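N5-carboxyaminoimidazole ribonucleotide synthetase (Bacillus anthracis, PDB 3QFF) probably catalyses the ATP-dependent carboxylation of 5-aminoimidazole ribonucleotide to its N5-carboxyamino form in purine biosynthesis, and binds ADP. Local coordinates at residues F193-V201 against V211-H219; L237-L248 against V260-I270. All blocks are in the same frame, centred on the assembly; numbering follows the deposited sequence.

Contact 1 of 2, residues F193-V201 against V211-H219. With ADP (adenosine-5'-diphosphate), chain C.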
loop_
_atom_site.group_PDB
_atom_site.type_symbol
_atom_site.label_atom_id
_atom_site.label_comp_id
_atom_site.label_asym_id
_atom_site.label_seq_id
_atom_site.Cartn_x
_atom_site.Cartn_y
_atom_site.Cartn_z
ATOM N N PHE A 193 -19.655 30.198 -3.195
ATOM C CA PHE A 193 -18.696 29.404 -3.951
ATOM C C PHE A 193 -19.405 28.388 -4.828
ATOM O O PHE A 193 -20.523 27.971 -4.520
ATOM C CB PHE A 193 -17.679 28.715 -3.027
ATOM C CG PHE A 193 -18.291 27.720 -2.084
ATOM C CD1 PHE A 193 -18.653 28.099 -0.797
ATOM C CD2 PHE A 193 -18.514 26.398 -2.486
ATOM C CE1 PHE A 193 -19.228 27.180 0.080
ATOM C CE2 PHE A 193 -19.093 25.477 -1.621
ATOM C CZ PHE A 193 -19.447 25.872 -0.328
ATOM N N GLU A 194 -18.733 28.012 -5.912
ATOM C CA GLU A 194 -19.159 26.937 -6.792
ATOM C C GLU A 194 -18.752 25.562 -6.223
ATOM O O GLU A 194 -19.600 24.684 -6.086
ATOM C CB GLU A 194 -18.549 27.135 -8.189
ATOM C CG GLU A 194 -19.190 26.273 -9.281
ATOM C CD GLU A 194 -18.382 26.218 -10.580
ATOM O OE1 GLU A 194 -17.646 27.184 -10.906
ATOM O OE2 GLU A 194 -18.496 25.195 -11.293
ATOM N N LYS A 195 -17.466 25.402 -5.887
ATOM C CA LYS A 195 -16.889 24.120 -5.451
ATOM C C LYS A 195 -16.066 24.272 -4.168
ATOM O O LYS A 195 -15.423 25.305 -3.955
ATOM C CB LYS A 195 -15.931 23.581 -6.526
ATOM C CG LYS A 195 -16.496 23.480 -7.937
ATOM C CD LYS A 195 -16.766 22.059 -8.278
ATOM C CE LYS A 195 -17.458 21.903 -9.625
ATOM N NZ LYS A 195 -18.396 20.746 -9.541
ATOM N N GLU A 196 -16.083 23.238 -3.327
ATOM C CA GLU A 196 -15.078 23.086 -2.267
ATOM C C GLU A 196 -13.912 22.238 -2.758
ATOM O O GLU A 196 -14.111 21.139 -3.298
ATOM C CB GLU A 196 -15.674 22.467 -1.018
ATOM C CG GLU A 196 -16.473 23.437 -0.196
ATOM C CD GLU A 196 -16.877 22.854 1.122
ATOM O OE1 GLU A 196 -17.860 22.077 1.155
ATOM O OE2 GLU A 196 -16.215 23.173 2.135
ATOM N N VAL A 197 -12.696 22.757 -2.600
ATOM C CA VAL A 197 -11.514 22.047 -3.072
ATOM C C VAL A 197 -10.457 21.941 -1.974
ATOM O O VAL A 197 -10.438 22.747 -1.038
ATOM C CB VAL A 197 -10.908 22.659 -4.396
ATOM C CG1 VAL A 197 -11.967 22.716 -5.515
ATOM C CG2 VAL A 197 -10.259 24.042 -4.161
ATOM N N SER A 198 -9.598 20.928 -2.072
ATOM C CA SER A 198 -8.476 20.838 -1.154
ATOM C C SER A 198 -7.207 20.371 -1.849
ATOM O O SER A 198 -7.263 19.695 -2.872
ATOM C CB SER A 198 -8.802 19.950 0.047
ATOM O OG SER A 198 -8.837 18.588 -0.330
ATOM N N VAL A 199 -6.067 20.749 -1.278
ATOM C CA VAL A 199 -4.745 20.387 -1.778
ATOM C C VAL A 199 -3.929 19.898 -0.575
ATOM O O VAL A 199 -3.919 20.546 0.489
ATOM C CB VAL A 199 -4.015 21.608 -2.417
ATOM C CG1 VAL A 199 -2.544 21.286 -2.711
ATOM C CG2 VAL A 199 -4.711 22.062 -3.701
ATOM N N ILE A 200 -3.284 18.740 -0.740
ATOM C CA ILE A 200 -2.385 18.200 0.270
ATOM C C ILE A 200 -0.980 18.611 -0.156
ATOM O O ILE A 200 -0.569 18.337 -1.290
ATOM C CB ILE A 200 -2.435 16.644 0.364
ATOM C CG1 ILE A 200 -3.869 16.101 0.534
ATOM C CG2 ILE A 200 -1.500 16.127 1.489
ATOM C CD1 ILE A 200 -4.514 16.391 1.868
ATOM N N VAL A 201 -0.269 19.295 0.735
ATOM C CA VAL A 201 1.135 19.626 0.483
ATOM C C VAL A 201 2.049 18.934 1.505
ATOM O O VAL A 201 1.694 18.774 2.690
ATOM C CB VAL A 201 1.369 21.183 0.378
ATOM C CG1 VAL A 201 0.732 21.918 1.545
ATOM C CG2 VAL A 201 2.856 21.510 0.249
ATOM N N VAL A 211 3.454 18.680 -3.887
ATOM C CA VAL A 211 2.041 19.015 -3.794
ATOM C C VAL A 211 1.236 17.960 -4.557
ATOM O O VAL A 211 1.612 17.535 -5.668
ATOM C CB VAL A 211 1.747 20.427 -4.344
ATOM C CG1 VAL A 211 0.347 20.889 -3.957
ATOM C CG2 VAL A 211 2.773 21.416 -3.813
ATOM N N PHE A 212 0.154 17.514 -3.945
ATOM C CA PHE A 212 -0.773 16.604 -4.599
ATOM C C PHE A 212 -1.762 17.371 -5.475
ATOM O O PHE A 212 -1.896 18.588 -5.330
ATOM C CB PHE A 212 -1.519 15.774 -3.560
ATOM C CG PHE A 212 -0.719 14.638 -3.032
ATOM C CD1 PHE A 212 -0.082 14.742 -1.787
ATOM C CD2 PHE A 212 -0.575 13.475 -3.777
ATOM C CE1 PHE A 212 0.663 13.669 -1.280
ATOM C CE2 PHE A 212 0.170 12.393 -3.275
ATOM C CZ PHE A 212 0.785 12.489 -2.028
ATOM N N PRO A 213 -2.438 16.666 -6.399
ATOM C CA PRO A 213 -3.390 17.358 -7.288
ATOM C C PRO A 213 -4.586 17.898 -6.510
ATOM O O PRO A 213 -4.928 17.360 -5.444
ATOM C CB PRO A 213 -3.857 16.260 -8.269
ATOM C CG PRO A 213 -2.930 15.103 -8.077
ATOM C CD PRO A 213 -2.305 15.233 -6.711
ATOM N N VAL A 214 -5.229 18.930 -7.048
ATOM C CA VAL A 214 -6.422 19.493 -6.446
ATOM C C VAL A 214 -7.589 18.490 -6.444
ATOM O O VAL A 214 -7.938 17.932 -7.476
ATOM C CB VAL A 214 -6.885 20.801 -7.149
ATOM C CG1 VAL A 214 -8.030 21.435 -6.363
ATOM C CG2 VAL A 214 -5.721 21.804 -7.323
ATOM N N ALA A 215 -8.203 18.302 -5.278
ATOM C CA ALA A 215 -9.379 17.446 -5.154
ATOM C C ALA A 215 -10.611 18.312 -4.938
ATOM O O ALA A 215 -10.569 19.272 -4.172
ATOM C CB ALA A 215 -9.221 16.491 -3.986
ATOM N N GLU A 216 -11.698 17.966 -5.622
ATOM C CA GLU A 216 -13.003 18.587 -5.376
ATOM C C GLU A 216 -13.724 17.773 -4.305
ATOM O O GLU A 216 -13.905 16.556 -4.460
ATOM C CB GLU A 216 -13.813 18.658 -6.678
ATOM C CG GLU A 216 -15.336 18.813 -6.499
ATOM C CD GLU A 216 -16.104 18.690 -7.825
ATOM O OE1 GLU A 216 -15.478 18.426 -8.869
ATOM O OE2 GLU A 216 -17.343 18.854 -7.821
ATOM N N ASN A 217 -14.142 18.443 -3.228
ATOM C CA ASN A 217 -14.749 17.765 -2.090
ATOM C C ASN A 217 -16.230 18.035 -1.917
ATOM O O ASN A 217 -16.657 19.195 -1.923
ATOM C CB ASN A 217 -14.010 18.141 -0.809
ATOM C CG ASN A 217 -12.562 17.771 -0.873
ATOM O OD1 ASN A 217 -12.214 16.705 -1.375
ATOM N ND2 ASN A 217 -11.700 18.657 -0.396
ATOM N N ILE A 218 -16.991 16.959 -1.739
ATOM C CA ILE A 218 -18.430 17.056 -1.521
ATOM C C ILE A 218 -18.764 16.669 -0.079
ATOM O O ILE A 218 -18.543 15.521 0.340
ATOM C CB ILE A 218 -19.238 16.241 -2.603
ATOM C CG1 ILE A 218 -18.852 16.728 -4.012
ATOM C CG2 ILE A 218 -20.763 16.355 -2.351
ATOM C CD1 ILE A 218 -19.642 16.125 -5.184
ATOM N N HIS A 219 -19.257 17.649 0.683
ATOM C CA HIS A 219 -19.666 17.450 2.073
ATOM C C HIS A 219 -21.182 17.293 2.191
ATOM O O HIS A 219 -21.934 17.893 1.419
ATOM C CB HIS A 219 -19.197 18.603 2.966
ATOM C CG HIS A 219 -17.709 18.724 3.052
ATOM N ND1 HIS A 219 -16.969 19.420 2.122
ATOM C CD2 HIS A 219 -16.821 18.214 3.937
ATOM C CE1 HIS A 219 -15.687 19.340 2.436
ATOM N NE2 HIS A 219 -15.570 18.610 3.530
HETATM P PB ADP C . -15.775 22.241 10.062
HETATM O O1B ADP C . -16.843 21.703 10.987
HETATM O O2B ADP C . -14.501 22.616 10.787
HETATM O O3B ADP C . -15.572 21.393 8.829
HETATM P PA ADP C . -16.003 24.483 8.211
HETATM O O1A ADP C . -15.200 23.618 7.261
HETATM O O2A ADP C . -15.492 25.848 8.611
HETATM O O3A ADP C . -16.385 23.659 9.556
HETATM O "O5'" ADP C . -17.444 24.730 7.544
HETATM C "C5'" ADP C . -18.332 23.634 7.339
HETATM C "C4'" ADP C . -19.107 23.847 6.048
HETATM O "O4'" ADP C . -19.831 25.077 6.130
HETATM C "C3'" ADP C . -18.185 23.963 4.844
HETATM O "O3'" ADP C . -18.057 22.707 4.171
HETATM C "C2'" ADP C . -18.843 25.012 3.970
HETATM O "O2'" ADP C . -19.669 24.380 2.988
HETATM C "C1'" ADP C . -19.726 25.818 4.909
HETATM N N9 ADP C . -19.115 27.152 5.170
HETATM C C8 ADP C . -18.274 27.454 6.181
HETATM N N7 ADP C . -17.899 28.757 6.138
HETATM C C5 ADP C . -18.508 29.318 5.081
HETATM C C6 ADP C . -18.546 30.667 4.461
HETATM N N6 ADP C . -17.839 31.702 4.981
HETATM N N1 ADP C . -19.315 30.826 3.354
HETATM C C2 ADP C . -20.023 29.811 2.822
HETATM N N3 ADP C . -20.032 28.568 3.333
HETATM C C4 ADP C . -19.312 28.260 4.444
HETATM O O HOH W 1 -17.752 21.036 -3.754
HETATM O O HOH W 2 -19.468 20.485 -0.290
HETATM O O HOH W 3 -12.593 20.970 1.061
HETATM O O HOH W 4 -4.578 16.894 -2.630
#
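E196 meets N217 and H219 across a beta hairpin of the ATP-grasp domain, formed by strands 195-203 and 209-220, and links it to the nucleotide. Its CB sits 3.5 Å from N217 O. With CG turned away from the carbonyl carbon (chi1 -78°) and an extended chain beyond, the carboxylate is delivered to the ribose. CD lies 3.3 Å from ADP O3', from which OE2 accepts a hydrogen bond at 2.8 Å; OE1 takes a weak, long bond from ADP O2' (3.5 Å) and a weak, bent one from H219 ND1 (3.0 Å, 128° at the hydrogen). Water 2 donates to the same OE1 and accepts from H219 N, tying both residues together, and ADP O3' also lies over one face of the imidazole.

One residue along, V197 and E216 form a non-hydrogen-bonded pair, and next to them S198 and A215 exchange two backbone bonds. On the face carrying E196, N217 ND2 reaches S198 OG at 2.9 Å, with the hydroxyl oxygen within 2° of the amide plane. That amide is pinned at both ends, since ND2 also donates to water 3 and OD1 bonds S227 OG; S198 OG has S282 as a further partner. K195 NZ forms a salt bridge with E216 OE2 (2.8 Å), coming from above the carboxylate plane, and R232 is a second cation on that oxygen.

Further along, the pairing slips by one residue. F212 N bonds I200 O at 2.9 Å, water 4 bridges I200 N and P213 O, and F212 O is buried without a partner in the model. Water 2 and ADP O3' thus supply the stronger bonds to the carboxylate and H219 only a weak one, consistent with a hairpin that directs E196 to the ribose hydroxyls.

Contact 2 of 2, residues L237-L248 against V260-I270. With ADP (adenosine-5'-diphosphate), chain C.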
loop_
_atom_site.group_PDB
_atom_site.type_symbol
_atom_site.label_atom_id
_atom_site.label_comp_id
_atom_site.label_asym_id
_atom_site.label_seq_id
_atom_site.Cartn_x
_atom_site.Cartn_y
_atom_site.Cartn_z
ATOM N N LEU A 237 -7.947 27.945 -11.919
ATOM C CA LEU A 237 -8.273 27.672 -10.524
ATOM C C LEU A 237 -7.329 26.640 -9.892
ATOM O O LEU A 237 -6.925 26.792 -8.733
ATOM C CB LEU A 237 -9.728 27.199 -10.374
ATOM C CG LEU A 237 -10.837 28.239 -10.169
ATOM C CD1 LEU A 237 -12.197 27.607 -10.275
ATOM C CD2 LEU A 237 -10.702 28.944 -8.827
ATOM N N SER A 238 -7.005 25.592 -10.647
ATOM C CA SER A 238 -6.112 24.534 -10.181
ATOM C C SER A 238 -4.735 25.069 -9.856
ATOM O O SER A 238 -4.209 24.826 -8.772
ATOM C CB SER A 238 -5.975 23.435 -11.236
ATOM O OG SER A 238 -7.180 22.712 -11.337
ATOM N N GLN A 239 -4.158 25.796 -10.808
ATOM C CA GLN A 239 -2.828 26.377 -10.642
ATOM C C GLN A 239 -2.777 27.343 -9.459
ATOM O O GLN A 239 -1.787 27.393 -8.754
ATOM C CB GLN A 239 -2.380 27.085 -11.918
ATOM C CG GLN A 239 -1.985 26.140 -13.041
ATOM C CD GLN A 239 -1.682 26.869 -14.353
ATOM O OE1 GLN A 239 -1.759 28.101 -14.439
ATOM N NE2 GLN A 239 -1.346 26.101 -15.383
ATOM N N LYS A 240 -3.855 28.094 -9.265
ATOM C CA LYS A 240 -4.016 29.011 -8.141
ATOM C C LYS A 240 -4.078 28.286 -6.785
ATOM O O LYS A 240 -3.380 28.667 -5.840
ATOM C CB LYS A 240 -5.287 29.825 -8.351
ATOM C CG LYS A 240 -5.401 31.086 -7.538
ATOM C CD LYS A 240 -6.743 31.754 -7.849
ATOM C CE LYS A 240 -6.609 33.264 -7.923
ATOM N NZ LYS A 240 -7.938 33.892 -8.104
ATOM N N ALA A 241 -4.919 27.251 -6.692
ATOM C CA ALA A 241 -5.026 26.476 -5.466
ATOM C C ALA A 241 -3.671 25.877 -5.095
ATOM O O ALA A 241 -3.272 25.924 -3.927
ATOM C CB ALA A 241 -6.103 25.375 -5.603
ATOM N N ILE A 242 -2.964 25.343 -6.093
ATOM C CA ILE A 242 -1.641 24.746 -5.874
ATOM C C ILE A 242 -0.612 25.787 -5.443
ATOM O O ILE A 242 0.160 25.553 -4.505
ATOM C CB ILE A 242 -1.155 23.953 -7.108
ATOM C CG1 ILE A 242 -1.951 22.655 -7.227
ATOM C CG2 ILE A 242 0.320 23.600 -6.988
ATOM C CD1 ILE A 242 -2.055 22.165 -8.624
ATOM N N ALA A 243 -0.613 26.938 -6.117
ATOM C CA ALA A 243 0.286 28.033 -5.740
ATOM C C ALA A 243 0.036 28.483 -4.296
ATOM O O ALA A 243 0.978 28.684 -3.532
ATOM C CB ALA A 243 0.143 29.220 -6.713
ATOM N N TYR A 244 -1.236 28.616 -3.925
ATOM C CA TYR A 244 -1.612 29.063 -2.570
ATOM C C TYR A 244 -1.080 28.099 -1.515
ATOM O O TYR A 244 -0.513 28.524 -0.488
ATOM C CB TYR A 244 -3.137 29.186 -2.453
ATOM C CG TYR A 244 -3.747 30.428 -3.083
ATOM C CD1 TYR A 244 -5.066 30.801 -2.780
ATOM C CD2 TYR A 244 -3.022 31.236 -3.961
ATOM C CE1 TYR A 244 -5.640 31.935 -3.343
ATOM C CE2 TYR A 244 -3.593 32.392 -4.524
ATOM C CZ TYR A 244 -4.905 32.728 -4.203
ATOM O OH TYR A 244 -5.482 33.859 -4.756
ATOM N N ALA A 245 -1.249 26.802 -1.781
ATOM C CA ALA A 245 -0.768 25.751 -0.880
ATOM C C ALA A 245 0.748 25.795 -0.691
ATOM O O ALA A 245 1.237 25.686 0.433
ATOM C CB ALA A 245 -1.213 24.364 -1.379
ATOM N N LYS A 246 1.484 25.961 -1.788
ATOM C CA LYS A 246 2.947 26.074 -1.733
ATOM C C LYS A 246 3.412 27.273 -0.914
ATOM O O LYS A 246 4.343 27.151 -0.114
ATOM C CB LYS A 246 3.562 26.094 -3.140
ATOM C CG LYS A 246 3.233 24.833 -3.944
ATOM C CD LYS A 246 4.300 24.452 -4.975
ATOM C CE LYS A 246 4.034 25.019 -6.345
ATOM N NZ LYS A 246 4.713 24.187 -7.405
ATOM N N VAL A 247 2.766 28.423 -1.096
ATOM C CA VAL A 247 3.109 29.606 -0.292
ATOM C C VAL A 247 2.850 29.351 1.191
ATOM O O VAL A 247 3.695 29.666 2.038
ATOM C CB VAL A 247 2.408 30.904 -0.799
ATOM C CG1 VAL A 247 2.545 32.037 0.211
ATOM C CG2 VAL A 247 3.015 31.325 -2.118
ATOM N N LEU A 248 1.708 28.743 1.507
ATOM C CA LEU A 248 1.405 28.387 2.896
ATOM C C LEU A 248 2.464 27.488 3.511
ATOM O O LEU A 248 2.948 27.754 4.615
ATOM C CB LEU A 248 0.054 27.678 2.990
ATOM C CG LEU A 248 -1.181 28.511 3.260
ATOM C CD1 LEU A 248 -2.346 27.568 3.403
ATOM C CD2 LEU A 248 -1.043 29.388 4.522
ATOM N N VAL A 260 -4.954 21.739 2.864
ATOM C CA VAL A 260 -5.466 23.104 2.759
ATOM C C VAL A 260 -6.862 23.015 2.155
ATOM O O VAL A 260 -7.004 22.606 1.007
ATOM C CB VAL A 260 -4.560 23.977 1.863
ATOM C CG1 VAL A 260 -4.974 25.463 1.955
ATOM C CG2 VAL A 260 -3.074 23.802 2.241
ATOM N N GLU A 261 -7.891 23.345 2.929
ATOM C CA GLU A 261 -9.246 23.341 2.382
ATOM C C GLU A 261 -9.628 24.737 1.950
ATOM O O GLU A 261 -9.327 25.705 2.641
ATOM C CB GLU A 261 -10.262 22.783 3.377
ATOM C CG GLU A 261 -10.054 21.293 3.665
ATOM C CD GLU A 261 -11.187 20.718 4.494
ATOM O OE1 GLU A 261 -11.083 20.741 5.739
ATOM O OE2 GLU A 261 -12.193 20.262 3.900
ATOM N N MET A 262 -10.305 24.810 0.808
ATOM C CA MET A 262 -10.522 26.050 0.079
ATOM C C MET A 262 -11.921 26.102 -0.516
ATOM O O MET A 262 -12.516 25.062 -0.761
ATOM C CB MET A 262 -9.503 26.159 -1.059
ATOM C CG MET A 262 -8.073 26.452 -0.592
ATOM S SD MET A 262 -6.858 26.268 -1.922
ATOM C CE MET A 262 -6.314 24.598 -1.645
ATOM N N PHE A 263 -12.434 27.320 -0.711
ATOM C CA PHE A 263 -13.641 27.586 -1.494
ATOM C C PHE A 263 -13.245 28.228 -2.836
ATOM O O PHE A 263 -12.474 29.208 -2.878
ATOM C CB PHE A 263 -14.590 28.554 -0.763
ATOM C CG PHE A 263 -14.985 28.133 0.637
ATOM C CD1 PHE A 263 -14.766 28.989 1.707
ATOM C CD2 PHE A 263 -15.610 26.912 0.879
ATOM C CE1 PHE A 263 -15.147 28.639 3.004
ATOM C CE2 PHE A 263 -15.989 26.545 2.176
ATOM C CZ PHE A 263 -15.755 27.410 3.240
ATOM N N ALA A 264 -13.770 27.672 -3.926
ATOM C CA ALA A 264 -13.532 28.183 -5.267
ATOM C C ALA A 264 -14.822 28.780 -5.828
ATOM O O ALA A 264 -15.865 28.122 -5.827
ATOM C CB ALA A 264 -13.022 27.064 -6.168
ATOM N N THR A 265 -14.762 30.026 -6.292
ATOM C CA THR A 265 -15.965 30.676 -6.829
ATOM C C THR A 265 -16.098 30.459 -8.335
ATOM O O THR A 265 -15.163 29.980 -8.987
ATOM C CB THR A 265 -16.023 32.190 -6.511
ATOM O OG1 THR A 265 -15.042 32.887 -7.295
ATOM C CG2 THR A 265 -15.815 32.440 -5.011
ATOM N N ALA A 266 -17.269 30.790 -8.877
ATOM C CA ALA A 266 -17.484 30.764 -10.323
ATOM C C ALA A 266 -16.543 31.756 -11.005
ATOM O O ALA A 266 -15.942 31.440 -12.037
ATOM C CB ALA A 266 -18.939 31.070 -10.651
ATOM N N ASP A 267 -16.394 32.934 -10.399
ATOM C CA ASP A 267 -15.471 33.978 -10.870
ATOM C C ASP A 267 -13.993 33.597 -10.805
ATOM O O ASP A 267 -13.130 34.370 -11.227
ATOM C CB ASP A 267 -15.685 35.271 -10.078
ATOM C CG ASP A 267 -16.827 36.110 -10.625
ATOM O OD1 ASP A 267 -17.465 36.838 -9.821
ATOM O OD2 ASP A 267 -17.087 36.035 -11.852
ATOM N N GLY A 268 -13.698 32.412 -10.280
ATOM C CA GLY A 268 -12.325 31.958 -10.184
ATOM C C GLY A 268 -11.578 32.480 -8.966
ATOM O O GLY A 268 -10.357 32.504 -8.964
ATOM N N GLU A 269 -12.299 32.889 -7.923
ATOM C CA GLU A 269 -11.636 33.264 -6.662
ATOM C C GLU A 269 -11.394 32.035 -5.806
ATOM O O GLU A 269 -12.208 31.102 -5.799
ATOM C CB GLU A 269 -12.475 34.236 -5.846
ATOM C CG GLU A 269 -12.583 35.633 -6.421
ATOM C CD GLU A 269 -13.693 36.432 -5.763
ATOM O OE1 GLU A 269 -13.428 37.573 -5.333
ATOM O OE2 GLU A 269 -14.831 35.913 -5.662
ATOM N N ILE A 270 -10.278 32.046 -5.078
ATOM C CA ILE A 270 -10.034 31.051 -4.047
ATOM C C ILE A 270 -10.004 31.741 -2.685
ATOM O O ILE A 270 -9.342 32.772 -2.517
ATOM C CB ILE A 270 -8.710 30.251 -4.273
ATOM C CG1 ILE A 270 -8.733 29.467 -5.594
ATOM C CG2 ILE A 270 -8.416 29.318 -3.077
ATOM C CD1 ILE A 270 -9.467 28.136 -5.537
HETATM P PB ADP C . -15.775 22.241 10.062
HETATM O O1B ADP C . -16.843 21.703 10.987
HETATM O O2B ADP C . -14.501 22.616 10.787
HETATM O O3B ADP C . -15.572 21.393 8.829
HETATM P PA ADP C . -16.003 24.483 8.211
HETATM O O1A ADP C . -15.200 23.618 7.261
HETATM O O2A ADP C . -15.492 25.848 8.611
HETATM O O3A ADP C . -16.385 23.659 9.556
HETATM O "O5'" ADP C . -17.444 24.730 7.544
HETATM C "C5'" ADP C . -18.332 23.634 7.339
HETATM C "C4'" ADP C . -19.107 23.847 6.048
HETATM O "O4'" ADP C . -19.831 25.077 6.130
HETATM C "C3'" ADP C . -18.185 23.963 4.844
HETATM O "O3'" ADP C . -18.057 22.707 4.171
HETATM C "C2'" ADP C . -18.843 25.012 3.970
HETATM O "O2'" ADP C . -19.669 24.380 2.988
HETATM C "C1'" ADP C . -19.726 25.818 4.909
HETATM N N9 ADP C . -19.115 27.152 5.170
HETATM C C8 ADP C . -18.274 27.454 6.181
HETATM N N7 ADP C . -17.899 28.757 6.138
HETATM C C5 ADP C . -18.508 29.318 5.081
HETATM C C6 ADP C . -18.546 30.667 4.461
HETATM N N6 ADP C . -17.839 31.702 4.981
HETATM N N1 ADP C . -19.315 30.826 3.354
HETATM C C2 ADP C . -20.023 29.811 2.822
HETATM N N3 ADP C . -20.032 28.568 3.333
HETATM C C4 ADP C . -19.312 28.260 4.444
#
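K240 sends CG away from its backbone N (chi1 -162°) and then bends at chi3 (-141°), a course that carries its aliphatic chain past I270 and brings NZ to G268 O for a hydrogen bond of 2.9 Å. I270 sets CG1 opposite the carbonyl carbon (chi1 -61°), so this branch faces K240 CD while CB and CG2 face Y244. The motif is an alpha-helix lying against a beta hairpin of the ATP-grasp domain: helix 235-251 packs on strands 256-264 and 270-276, which are joined by a type I turn from T265 to G268 with a G1 bulge.

Two backbone bonds identify the turn, G268 N to T265 O and T265 N to E269 O. G268 takes positive phi and psi, a conformation suited to glycine, and T265 OG1 accepts from E269 N at 2.8 Å, tying it across the turn. E269 OE1 bonds Y271 OH.

Apart from that lysine bond, the contact between helix and hairpin is apolar. L237 inserts CD2 at the base of the turn, where it touches I270 CD1 at 3.6 Å and also reaches A264 CB and G268 O. Y244 brings its CE1 obliquely to I270 CB, also at 3.6 Å. On the helix, small A241 admits the thioether of M262, whose SD lies 3.9 Å from A241 CB. Nearer the helix's later turns, V260 spreads its two methyls: CG1 meets L248 CD1 at 3.7 Å and CG2 approaches A245 CB. Alternation along the strand sends V260, M262 and A264 to the helix and turns F263 away from it, toward the nucleotide, where the ring atom CZ comes within 3.8 Å of ADP C5.

Contact 1 closes before contact 2 opens along the chain, yet their centres are about 9 Å apart because strands 195-203 and 256-264 are neighbours in one antiparallel sheet. Probable backbone hydrogen bonds join them, V197 O to M262 N at 2.8 Å and V199 O to V260 N at 2.9 Å. One sheet face is shared with helix 235-251, whose A245 touches V199 and whose A241 touches V214. The other face serves the ADP pocket: E196 OE2 of contact 1 lies 3.4 Å from F263 CE2 of contact 2, and the F193 and F263 rings stack. N273, on the next strand, also bonds ADP.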